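Local coordinates for protein 3-polyprenyl-4-hydroxybenzoate decarboxylase and related decarboxylases (Pelotomaculum thermopropionicum, PDB 6H6X) that binds prenylated FMN with manganese and potassium and, as a UbiD-class enzyme, interconverts 2-furoic acid and 2,5-furandicarboxylic acid through carboxylation and decarboxylation, at residues G125-Y130 against E254-E259; V241-I246 against A277-R282; V365-I370 against A419-N424; V360-V365 against D413-D418. The protein carries 8 engineered substitutions. All blocks are in the same frame, centred on the assembly; numbering follows the deposited sequence.

How the interactions relate
The four contacts show how the chemistry of a contact follows its place in the fold. Interactions 1 and 2 belong to the flavin-binding part and reach one antiparallel sheet, in which strands 252-258 and 264-280 are neighbours. Interaction 2 is a fully buried strand pair, whereas interaction 1, partly exposed, joins a loop to a strand end beside the cofactor and relies mainly on side-chain bonds and an aromatic pair. Interactions 3 and 4 share V365 and strand 362-367 in the C-terminal part. Interaction 4 is a regular parallel ladder; interaction 3 continues beyond it, where waters and a carboxylate largely take over from backbone pairing. Both end at the same calcium ion.

Interaction 1 (G125-Y130 against E254-E259); sequences GDAGPY and EGPFGE. With 4LU (1-deoxy-5-O-phosphono-1-(3,3,4,5-tetramethyl-9,11-dioxo-2,3,8,9,10,11-hexahydro-7H-quinolino[1,8-fg]pteridin-12-ium-7-y l)-D-ribitol), chain I.
The ring of Y130 lies with one face under the ring carbon CD1 of F257, which sits over its centre 3.2 Å above the plane. The two rings are inclined at 42° with centroids 4.2 Å apart, an oblique pairing that is neither a parallel stack nor edge-to-face. F257 owes this position to its first torsion (180°), which puts CG anti to the backbone N. At the far end of the tyrosine, OH donates to OE1 of E254 over just 2.5 Å, reaching it from above the carboxylate plane, which stands almost perpendicular to the phenol ring. The other oxygen, OE2, forms salt bridges with R152 and R270, and R152 also pairs with E259, whose OE1 lies 3.0 Å from C1 of the prenylated flavin. This Glu-Arg-Glu arrangement is consistent with the network at the active site of UbiD decarboxylases, which probably makes Y130 a second-shell residue that helps to position E254. Between these glutamates the peptide before P256 is cis, and P256 O accepts A127 N at 3.0 Å. Further along, D126 OD1 receives the amide of G258 at 2.7 Å in a nearly straight bond (176°). The other oxygen of D126, OD2, accepts the amide of H123, so that both oxygens of this carboxylate are held by backbone N-H groups.

Interaction 2 (V241-I246 against A277-R282); sequences VIEGKI and AVTHRR
I242 and V278 lie side by side and point the same way from the sheet, CG1 of the isoleucine meeting CG2 of the valine at 4.2 Å. They face one another as a non-hydrogen-bonded pair, and both pack on L113 of helix 113-116, an apolar cluster of three side chains. The opposite side carries V241, E243, A277 and T279. There the carboxylate of E243 extends across the neighbouring strand: its first torsion (-53°) sets CG beside the backbone N, and the straight chain beyond brings OE1 to 3.8 Å from CB of A277 and OE2 to 4.1 Å from CG2 of T279. T279 crosses it obliquely with its methyl CG2 facing the acid, while OG1 bonds to the carbonyl of V102. The oxygens of E243 are satisfied beyond the pair, OE1 by the hydroxyl of T229 and OE2 by the amide of E228. An alanine in place of E243 is likely to leave that hydroxyl and amide without their mate and to open a gap over A277 and T279. Strands 241-246 and 277-280 run antiparallel at 162° within the sheet of the Rift-related region. V241 and T279 exchange two backbone bonds, N to O at 2.8 Å and O to N at 2.9 Å. E243 N also reaches A277 O at 2.8 Å, whereas the return bond from A277 N to E243 O is weak at 3.5 Å. The ladder thus supplies the polar grip between the strands, and the buried acid spends its own bonding capacity on tying strand 241-246 to the segment around E228 and T229.

Interaction 3 (V365-I370 against A419-N424); sequences VVDHEI and ATIPLN. With CA (calcium ion), chain J.
In D367, the first torsion (-68°) turns CG away from the carbonyl carbon and the second (-57°) twists the carboxylate so that OD2 reaches the amide of I421. This bond is 2.8 Å long and almost straight (175°), and it uses the syn lone pair of OD2. The same oxygen lies 3.4 Å from CG1 of I421, while OD1 is 3.5 Å from CB of T420, whose side chain meets the aspartate at about a right angle. T420 sends its methyl CG2 back along V365, touching CG1 of the valine at 3.8 Å, and its hydroxyl goes to K340. Two waters complete the grip on the acid. One joins the amide and OD2 of D367 to A419 O; the other links OD1 to I421 O. Behind them, A419 N donates to V365 O at 2.9 Å. A leucine in place of D367 would probably leave the amide of I421 without its acceptor and remove the water bridge from OD1 to I421 O, with the other water losing one partner. D367 also begins a type I beta turn ending at I370, within which E369 forms a salt bridge with R385. The carbonyl of T420, flanked by the bonded amides of A419 and I421, binds calcium at 2.7 Å. With backbone oxygens of R385 and D418, the carboxylate of D391 and a water, it makes up the calcium site of the C-terminal part.

Interaction 4 (V360-V365 against D413-D418); sequences VKHVVV and DKMGID. With CA (calcium ion), chain J.
The carbonyl oxygen of K361 accepts M415 N at 2.8 Å, the donor tilted 23° from the carbonyl plane, and has the CA-H of K414 as a weaker contact. The pattern recurs two residues on, where V363 O accepts I417 N at 2.8 Å with the CA-H of G416 beside it. In return V363 N bonds to M415 O at 3.0 Å and V365 N to I417 O at 2.9 Å. Strands 362-365 and 414-418 therefore run parallel, only 8° apart, in the mixed sheet of the C-terminal part. On the other flank of strand 362-367 lies strand 333-338, and helix 345-356 joins these two parallel strands in a beta-alpha-beta unit, packing on the face that carries V363 and V365. The opposite face holds H362, V364, M415 and I417. As bridge partners on one face, both with CG anti to the backbone N, H362 and M415 lie alongside each other. The bent thioether end brings CE of the methionine to 3.7 Å from CD2 of the imidazole, and CD1 of I417 comes obliquely to 3.9 Å from NE2. H362 stacks on H333 as well. At the start of the pairing, CG of K361 rests 3.5 Å from D413 O, while its ammonium reaches across to the carbonyls of A383 and C386 of the second subunit. The carboxylate of D413 goes instead to K396 and the amide of D397. At the other end D418 O binds the calcium ion at 2.9 Å, and V365 sits against I350 of helix 345-356.

Interaction 1 (G125-Y130 against E254-E259)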
# COMPACT_ATOMS: atom_id res chain seq x y z
N GLY B 125 9.83 -9.46 -23.55
CA GLY B 125 9.28 -10.60 -24.32
C GLY B 125 8.41 -10.30 -25.55
O GLY B 125 7.93 -11.23 -26.17
N ASP B 126 8.16 -9.02 -25.88
CA ASP B 126 7.20 -8.67 -26.96
C ASP B 126 7.74 -9.06 -28.35
O ASP B 126 8.91 -8.82 -28.64
CB ASP B 126 6.88 -7.15 -26.96
CG ASP B 126 5.96 -6.70 -25.80
OD1 ASP B 126 5.48 -7.50 -24.96
OD2 ASP B 126 5.71 -5.49 -25.76
N ALA B 127 6.88 -9.61 -29.20
CA ALA B 127 7.26 -10.02 -30.56
C ALA B 127 7.73 -8.90 -31.50
O ALA B 127 8.46 -9.17 -32.44
CB ALA B 127 6.12 -10.74 -31.21
N GLY B 128 7.30 -7.67 -31.25
CA GLY B 128 7.76 -6.53 -32.03
C GLY B 128 6.99 -5.28 -31.58
O GLY B 128 6.45 -5.25 -30.48
N PRO B 129 6.94 -4.26 -32.43
CA PRO B 129 6.17 -3.06 -32.10
C PRO B 129 4.67 -3.36 -32.04
O PRO B 129 4.17 -4.17 -32.82
CB PRO B 129 6.47 -2.13 -33.25
CG PRO B 129 7.72 -2.67 -33.90
CD PRO B 129 7.56 -4.15 -33.76
N TYR B 130 3.97 -2.75 -31.08
CA TYR B 130 2.53 -2.94 -30.92
C TYR B 130 1.82 -1.62 -30.85
O TYR B 130 2.28 -0.70 -30.18
CB TYR B 130 2.22 -3.70 -29.64
CG TYR B 130 2.14 -5.18 -29.82
CD1 TYR B 130 3.27 -5.95 -29.82
CD2 TYR B 130 0.92 -5.82 -29.95
CE1 TYR B 130 3.21 -7.33 -29.98
CE2 TYR B 130 0.84 -7.17 -30.11
CZ TYR B 130 2.02 -7.92 -30.12
OH TYR B 130 1.99 -9.27 -30.26
N GLU B 254 0.59 -14.31 -33.91
CA GLU B 254 0.63 -13.00 -33.23
C GLU B 254 1.15 -13.26 -31.82
O GLU B 254 0.75 -14.23 -31.14
CB GLU B 254 -0.77 -12.37 -33.21
CG GLU B 254 -0.87 -11.00 -32.56
CD GLU B 254 -0.95 -11.02 -31.02
OE1 GLU B 254 -0.41 -10.09 -30.38
OE2 GLU B 254 -1.53 -11.97 -30.43
N GLY B 255 2.03 -12.40 -31.36
CA GLY B 255 2.53 -12.55 -30.00
C GLY B 255 3.92 -13.17 -29.94
O GLY B 255 4.50 -13.42 -31.00
N PRO B 256 4.47 -13.37 -28.74
CA PRO B 256 3.80 -13.02 -27.46
C PRO B 256 3.86 -11.52 -27.10
O PRO B 256 4.56 -10.73 -27.76
CB PRO B 256 4.57 -13.86 -26.43
CG PRO B 256 5.95 -13.98 -27.00
CD PRO B 256 5.87 -13.79 -28.51
N PHE B 257 3.17 -11.17 -26.03
CA PHE B 257 3.01 -9.76 -25.64
C PHE B 257 2.85 -9.62 -24.13
O PHE B 257 2.06 -10.34 -23.53
CB PHE B 257 1.77 -9.23 -26.39
CG PHE B 257 1.43 -7.79 -26.12
CD1 PHE B 257 2.15 -6.78 -26.71
CD2 PHE B 257 0.36 -7.45 -25.27
CE1 PHE B 257 1.83 -5.45 -26.48
CE2 PHE B 257 0.02 -6.13 -25.08
CZ PHE B 257 0.77 -5.13 -25.67
N GLY B 258 3.56 -8.67 -23.53
CA GLY B 258 3.30 -8.31 -22.12
C GLY B 258 1.89 -7.69 -21.87
O GLY B 258 1.54 -6.66 -22.46
N GLU B 259 1.09 -8.31 -20.99
CA GLU B 259 -0.35 -7.96 -20.79
C GLU B 259 -0.66 -7.33 -19.40
O GLU B 259 0.24 -7.22 -18.57
CB GLU B 259 -1.22 -9.22 -21.04
CG GLU B 259 -1.84 -9.30 -22.44
CD GLU B 259 -2.88 -8.20 -22.77
OE1 GLU B 259 -3.44 -8.34 -23.89
OE2 GLU B 259 -3.14 -7.23 -21.95
C9 4LU I . -8.40 -2.92 -23.58
C8 4LU I . -7.48 -1.87 -23.32
C7 4LU I . -6.12 -1.96 -23.66
C10 4LU I . -8.56 -6.26 -25.30
C6 4LU I . -5.59 -3.31 -24.09
N3 4LU I . -8.00 -8.01 -27.41
C2 4LU I . -9.27 -7.93 -26.89
C13 4LU I . -2.91 -2.81 -24.13
C5 4LU I . -4.13 -3.61 -24.54
C1 4LU I . -4.82 -5.94 -24.95
O2 4LU I . -10.19 -8.65 -27.39
N1 4LU I . -9.54 -7.06 -25.87
C4 4LU I . -6.97 -7.26 -26.92
O4 4LU I . -5.82 -7.35 -27.43
C4A 4LU I . -7.23 -6.31 -25.78
N5 4LU I . -6.22 -5.46 -25.23
C3 4LU I . -3.87 -4.99 -25.04
C12 4LU I . -4.20 -3.04 -25.99
C5A 4LU I . -6.59 -4.30 -24.51
C7M 4LU I . -5.17 -0.80 -23.34
C8M 4LU I . -8.08 -0.63 -22.71
C9A 4LU I . -8.03 -4.17 -24.13
N10 4LU I . -8.86 -5.34 -24.27
C1' 4LU I . -10.23 -5.36 -23.75
C2' 4LU I . -11.35 -4.84 -24.69
O2' 4LU I . -11.02 -3.63 -25.37
C3' 4LU I . -12.57 -4.56 -23.83
O3' 4LU I . -12.84 -5.69 -23.00
C4' 4LU I . -13.79 -4.16 -24.67
O4' 4LU I . -14.83 -3.46 -23.92
C5' 4LU I . -14.49 -5.30 -25.38
O5' 4LU I . -15.55 -4.59 -26.05
P 4LU I . -16.89 -5.31 -26.63
O2P 4LU I . -17.65 -4.25 -27.45
O3P 4LU I . -16.38 -6.44 -27.57
O1P 4LU I . -17.66 -5.74 -25.38
O HOH W 1 3.74 -5.29 -23.37

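Interaction 2 (V241-I246 against A277-R282)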
# COMPACT_ATOMS: atom_id res chain seq x y z
N VAL B 241 -5.84 7.79 -38.16
CA VAL B 241 -6.79 6.74 -38.49
C VAL B 241 -6.16 5.79 -39.45
O VAL B 241 -5.56 6.20 -40.43
CB VAL B 241 -8.10 7.28 -39.11
CG1 VAL B 241 -8.91 6.19 -39.81
CG2 VAL B 241 -8.93 7.99 -38.05
N ILE B 242 -6.31 4.50 -39.17
CA ILE B 242 -5.81 3.46 -40.02
C ILE B 242 -7.04 2.68 -40.40
O ILE B 242 -7.73 2.13 -39.56
CB ILE B 242 -4.75 2.59 -39.29
CG1 ILE B 242 -3.53 3.44 -38.94
CG2 ILE B 242 -4.34 1.40 -40.13
CD1 ILE B 242 -2.66 2.76 -37.89
N GLU B 243 -7.28 2.62 -41.71
CA GLU B 243 -8.41 1.91 -42.31
C GLU B 243 -7.96 0.56 -42.82
O GLU B 243 -6.85 0.43 -43.32
CB GLU B 243 -8.96 2.74 -43.47
CG GLU B 243 -9.29 4.19 -43.12
CD GLU B 243 -9.86 5.00 -44.27
OE1 GLU B 243 -10.09 4.41 -45.36
OE2 GLU B 243 -10.08 6.24 -44.08
N GLY B 244 -8.80 -0.44 -42.71
CA GLY B 244 -8.45 -1.73 -43.24
C GLY B 244 -9.51 -2.78 -43.11
O GLY B 244 -10.71 -2.49 -42.95
N LYS B 245 -9.07 -4.02 -43.18
CA LYS B 245 -10.02 -5.13 -43.08
C LYS B 245 -9.38 -6.35 -42.46
O LYS B 245 -8.19 -6.59 -42.64
CB LYS B 245 -10.59 -5.42 -44.46
CG LYS B 245 -9.55 -5.75 -45.52
CD LYS B 245 -10.09 -5.55 -46.94
CE LYS B 245 -8.95 -5.46 -47.96
NZ LYS B 245 -9.38 -5.56 -49.38
N ILE B 246 -10.17 -7.08 -41.69
CA ILE B 246 -9.70 -8.32 -41.11
C ILE B 246 -9.98 -9.40 -42.17
O ILE B 246 -11.10 -9.53 -42.64
CB ILE B 246 -10.39 -8.65 -39.78
CG1 ILE B 246 -10.40 -7.46 -38.80
CG2 ILE B 246 -9.68 -9.83 -39.10
CD1 ILE B 246 -11.28 -7.73 -37.60
N ALA B 277 -5.53 2.22 -45.96
CA ALA B 277 -5.25 3.64 -45.93
C ALA B 277 -4.93 4.12 -44.52
O ALA B 277 -5.31 3.50 -43.55
CB ALA B 277 -6.46 4.43 -46.45
N VAL B 278 -4.28 5.27 -44.45
CA VAL B 278 -3.93 5.92 -43.25
C VAL B 278 -4.22 7.38 -43.46
O VAL B 278 -3.79 7.90 -44.43
CB VAL B 278 -2.40 5.82 -42.95
CG1 VAL B 278 -2.02 6.70 -41.77
CG2 VAL B 278 -2.00 4.37 -42.69
N THR B 279 -4.91 8.04 -42.53
CA THR B 279 -5.08 9.50 -42.57
C THR B 279 -4.70 10.06 -41.25
O THR B 279 -4.84 9.41 -40.20
CB THR B 279 -6.55 9.95 -42.94
OG1 THR B 279 -7.43 9.81 -41.83
CG2 THR B 279 -7.12 9.11 -44.08
N HIS B 280 -4.22 11.29 -41.26
CA HIS B 280 -3.80 11.90 -40.04
C HIS B 280 -3.83 13.38 -40.10
O HIS B 280 -3.86 13.96 -41.17
CB HIS B 280 -2.41 11.37 -39.58
CG HIS B 280 -1.28 11.65 -40.51
ND1 HIS B 280 -0.59 12.84 -40.52
CD2 HIS B 280 -0.70 10.86 -41.44
CE1 HIS B 280 0.36 12.78 -41.44
NE2 HIS B 280 0.31 11.59 -42.03
N ARG B 281 -3.87 13.99 -38.92
CA ARG B 281 -3.55 15.38 -38.81
C ARG B 281 -2.14 15.69 -39.32
O ARG B 281 -1.17 14.86 -39.26
CB ARG B 281 -3.57 15.84 -37.36
CG ARG B 281 -4.93 15.97 -36.75
CD ARG B 281 -4.78 16.43 -35.35
NE ARG B 281 -6.03 16.47 -34.67
CZ ARG B 281 -6.65 17.57 -34.20
NH1 ARG B 281 -6.15 18.79 -34.33
NH2 ARG B 281 -7.83 17.45 -33.57
N ARG B 282 -2.03 16.93 -39.78
CA ARG B 282 -0.76 17.54 -40.06
C ARG B 282 -0.01 17.55 -38.74
O ARG B 282 -0.52 18.08 -37.72
CB ARG B 282 -0.96 18.99 -40.57
CG ARG B 282 0.30 19.75 -40.98
CD ARG B 282 -0.02 20.99 -41.82
NE ARG B 282 -0.74 20.63 -43.06
CZ ARG B 282 -2.05 20.77 -43.30
NH1 ARG B 282 -2.90 21.30 -42.39
NH2 ARG B 282 -2.53 20.36 -44.48

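Interaction 3 (V365-I370 against A419-N424)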
# COMPACT_ATOMS: atom_id res chain seq x y z
N VAL B 365 -15.48 -6.78 2.08
CA VAL B 365 -16.57 -5.84 2.43
C VAL B 365 -16.17 -5.10 3.71
O VAL B 365 -15.73 -5.71 4.64
CB VAL B 365 -17.94 -6.53 2.63
CG1 VAL B 365 -19.05 -5.50 2.93
CG2 VAL B 365 -18.31 -7.34 1.41
N VAL B 366 -16.28 -3.79 3.73
CA VAL B 366 -15.96 -2.99 4.90
C VAL B 366 -17.09 -1.99 5.18
O VAL B 366 -17.95 -1.74 4.34
CB VAL B 366 -14.65 -2.24 4.77
CG1 VAL B 366 -13.51 -3.23 4.56
CG2 VAL B 366 -14.69 -1.27 3.58
N ASP B 367 -17.06 -1.42 6.38
CA ASP B 367 -18.00 -0.38 6.75
C ASP B 367 -17.71 0.94 6.01
O ASP B 367 -16.58 1.22 5.60
CB ASP B 367 -17.94 -0.19 8.28
CG ASP B 367 -18.50 -1.42 9.04
OD1 ASP B 367 -19.67 -1.80 8.80
OD2 ASP B 367 -17.76 -2.05 9.84
N HIS B 368 -18.76 1.74 5.85
CA HIS B 368 -18.74 3.04 5.12
C HIS B 368 -17.65 4.00 5.52
O HIS B 368 -17.19 4.76 4.69
CB HIS B 368 -20.13 3.75 5.18
CG HIS B 368 -20.59 4.16 6.56
ND1 HIS B 368 -20.80 5.47 6.93
CD2 HIS B 368 -20.90 3.42 7.66
CE1 HIS B 368 -21.19 5.52 8.20
NE2 HIS B 368 -21.28 4.29 8.65
N GLU B 369 -17.20 3.98 6.76
CA GLU B 369 -16.15 4.92 7.18
C GLU B 369 -14.70 4.53 6.77
O GLU B 369 -13.79 5.33 6.99
CB GLU B 369 -16.28 5.24 8.67
CG GLU B 369 -15.58 4.30 9.67
CD GLU B 369 -16.32 2.98 9.90
OE1 GLU B 369 -17.55 2.91 9.61
OE2 GLU B 369 -15.65 2.03 10.40
N ILE B 370 -14.49 3.32 6.21
CA ILE B 370 -13.15 2.88 5.77
C ILE B 370 -12.96 3.49 4.40
O ILE B 370 -13.85 3.47 3.54
CB ILE B 370 -13.02 1.35 5.73
CG1 ILE B 370 -13.17 0.74 7.14
CG2 ILE B 370 -11.69 0.93 5.10
CD1 ILE B 370 -12.12 1.18 8.16
N ALA B 419 -15.32 -7.96 6.43
CA ALA B 419 -14.52 -7.26 7.39
C ALA B 419 -15.34 -6.07 7.96
O ALA B 419 -14.77 -5.01 8.22
CB ALA B 419 -13.24 -6.77 6.73
N THR B 420 -16.65 -6.24 8.09
CA THR B 420 -17.48 -5.28 8.81
C THR B 420 -17.56 -5.58 10.31
O THR B 420 -17.44 -6.72 10.76
CB THR B 420 -18.91 -5.21 8.21
OG1 THR B 420 -19.62 -6.44 8.42
CG2 THR B 420 -18.80 -4.96 6.71
N ILE B 421 -17.75 -4.51 11.07
CA ILE B 421 -18.02 -4.60 12.50
C ILE B 421 -19.34 -5.36 12.71
O ILE B 421 -20.36 -5.02 12.04
CB ILE B 421 -18.13 -3.19 13.11
CG1 ILE B 421 -16.77 -2.48 13.10
CG2 ILE B 421 -18.65 -3.24 14.54
CD1 ILE B 421 -16.92 -0.96 13.02
N PRO B 422 -19.35 -6.38 13.59
CA PRO B 422 -20.66 -7.05 13.90
C PRO B 422 -21.65 -6.09 14.59
O PRO B 422 -21.21 -5.19 15.33
CB PRO B 422 -20.25 -8.20 14.83
CG PRO B 422 -18.80 -8.44 14.54
CD PRO B 422 -18.24 -7.06 14.28
N LEU B 423 -22.95 -6.25 14.35
CA LEU B 423 -23.97 -5.22 14.73
C LEU B 423 -24.28 -5.00 16.24
O LEU B 423 -24.55 -3.86 16.64
CB LEU B 423 -25.29 -5.45 13.99
CG LEU B 423 -25.33 -4.80 12.61
CD1 LEU B 423 -26.60 -5.23 11.89
CD2 LEU B 423 -25.22 -3.28 12.71
N ASN B 424 -24.29 -6.08 17.03
CA ASN B 424 -24.01 -6.03 18.49
C ASN B 424 -24.13 -7.41 19.14
O ASN B 424 -23.53 -8.38 18.67
CB ASN B 424 -24.78 -4.94 19.32
CG ASN B 424 -26.25 -4.71 18.88
OD1 ASN B 424 -27.03 -5.65 18.66
ND2 ASN B 424 -26.64 -3.44 18.81
CA CA J . -16.62 -9.23 10.32
O HOH W 2 -15.27 -2.39 8.49
O HOH W 3 -21.07 -2.72 10.85
O HOH W 4 -19.26 -9.28 10.67

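Interaction 4 (V360-V365 against D413-D418)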
# COMPACT_ATOMS: atom_id res chain seq x y z
N VAL B 360 -13.98 -11.51 -11.11
CA VAL B 360 -13.77 -11.13 -9.75
C VAL B 360 -13.53 -12.41 -8.94
O VAL B 360 -14.32 -13.34 -8.99
CB VAL B 360 -14.95 -10.38 -9.09
CG1 VAL B 360 -14.63 -10.14 -7.62
CG2 VAL B 360 -15.21 -9.06 -9.83
N LYS B 361 -12.48 -12.37 -8.15
CA LYS B 361 -11.88 -13.53 -7.56
C LYS B 361 -11.87 -13.43 -6.01
O LYS B 361 -11.84 -14.42 -5.31
CB LYS B 361 -10.42 -13.54 -8.09
CG LYS B 361 -9.91 -14.89 -8.30
CD LYS B 361 -8.48 -14.89 -8.79
CE LYS B 361 -7.68 -15.72 -7.81
NZ LYS B 361 -6.33 -16.07 -8.34
N HIS B 362 -11.74 -12.22 -5.50
CA HIS B 362 -11.47 -11.92 -4.11
C HIS B 362 -12.26 -10.61 -3.80
O HIS B 362 -12.11 -9.58 -4.54
CB HIS B 362 -9.99 -11.71 -4.00
CG HIS B 362 -9.49 -11.39 -2.63
ND1 HIS B 362 -9.54 -10.13 -2.07
CD2 HIS B 362 -8.76 -12.13 -1.77
CE1 HIS B 362 -8.92 -10.11 -0.90
NE2 HIS B 362 -8.45 -11.33 -0.68
N VAL B 363 -13.10 -10.65 -2.77
CA VAL B 363 -13.97 -9.54 -2.41
C VAL B 363 -13.78 -9.28 -0.93
O VAL B 363 -13.88 -10.23 -0.13
CB VAL B 363 -15.42 -9.88 -2.70
CG1 VAL B 363 -16.35 -8.69 -2.42
CG2 VAL B 363 -15.53 -10.32 -4.13
N VAL B 364 -13.44 -8.06 -0.57
CA VAL B 364 -13.58 -7.63 0.80
C VAL B 364 -14.66 -6.56 1.04
O VAL B 364 -14.75 -5.58 0.27
CB VAL B 364 -12.27 -7.41 1.58
CG1 VAL B 364 -10.98 -7.80 0.87
CG2 VAL B 364 -12.21 -6.21 2.44
N VAL B 365 -15.48 -6.78 2.08
CA VAL B 365 -16.57 -5.84 2.43
C VAL B 365 -16.17 -5.10 3.71
O VAL B 365 -15.73 -5.71 4.64
CB VAL B 365 -17.94 -6.53 2.63
CG1 VAL B 365 -19.05 -5.50 2.93
CG2 VAL B 365 -18.31 -7.34 1.41
N ASP B 413 -11.12 -20.52 -8.59
CA ASP B 413 -11.57 -20.41 -7.20
C ASP B 413 -11.73 -18.92 -6.79
O ASP B 413 -11.08 -18.08 -7.36
CB ASP B 413 -10.63 -21.14 -6.25
CG ASP B 413 -10.51 -22.66 -6.53
OD1 ASP B 413 -11.28 -23.19 -7.34
OD2 ASP B 413 -9.62 -23.28 -5.91
N LYS B 414 -12.57 -18.66 -5.81
CA LYS B 414 -12.89 -17.32 -5.39
C LYS B 414 -13.04 -17.30 -3.89
O LYS B 414 -13.34 -18.35 -3.27
CB LYS B 414 -14.23 -16.86 -5.93
CG LYS B 414 -14.40 -16.88 -7.43
CD LYS B 414 -15.88 -16.60 -7.77
CE LYS B 414 -16.26 -16.83 -9.23
NZ LYS B 414 -15.14 -16.57 -10.18
N MET B 415 -12.90 -16.12 -3.31
CA MET B 415 -12.99 -15.95 -1.88
C MET B 415 -13.68 -14.64 -1.53
O MET B 415 -13.41 -13.58 -2.15
CB MET B 415 -11.60 -15.98 -1.27
CG MET B 415 -11.60 -15.88 0.23
SD MET B 415 -10.05 -16.32 1.02
CE MET B 415 -8.97 -15.33 0.02
N GLY B 416 -14.54 -14.67 -0.53
CA GLY B 416 -15.19 -13.47 0.04
C GLY B 416 -14.83 -13.31 1.51
O GLY B 416 -14.76 -14.31 2.25
N ILE B 417 -14.55 -12.08 1.91
CA ILE B 417 -14.16 -11.69 3.25
C ILE B 417 -15.09 -10.58 3.81
O ILE B 417 -15.23 -9.46 3.21
CB ILE B 417 -12.70 -11.20 3.30
CG1 ILE B 417 -11.72 -12.33 2.85
CG2 ILE B 417 -12.32 -10.79 4.68
CD1 ILE B 417 -10.25 -11.89 2.78
N ASP B 418 -15.70 -10.84 4.97
CA ASP B 418 -16.56 -9.84 5.65
C ASP B 418 -15.77 -9.17 6.69
O ASP B 418 -15.51 -9.77 7.73
CB ASP B 418 -17.72 -10.55 6.37
CG ASP B 418 -18.69 -9.56 7.03
OD1 ASP B 418 -18.40 -8.34 7.16
OD2 ASP B 418 -19.74 -10.04 7.42
CA CA J . -16.62 -9.23 10.32
O HOH W 5 -16.74 -13.64 -10.17
O HOH W 4 -19.26 -9.28 10.67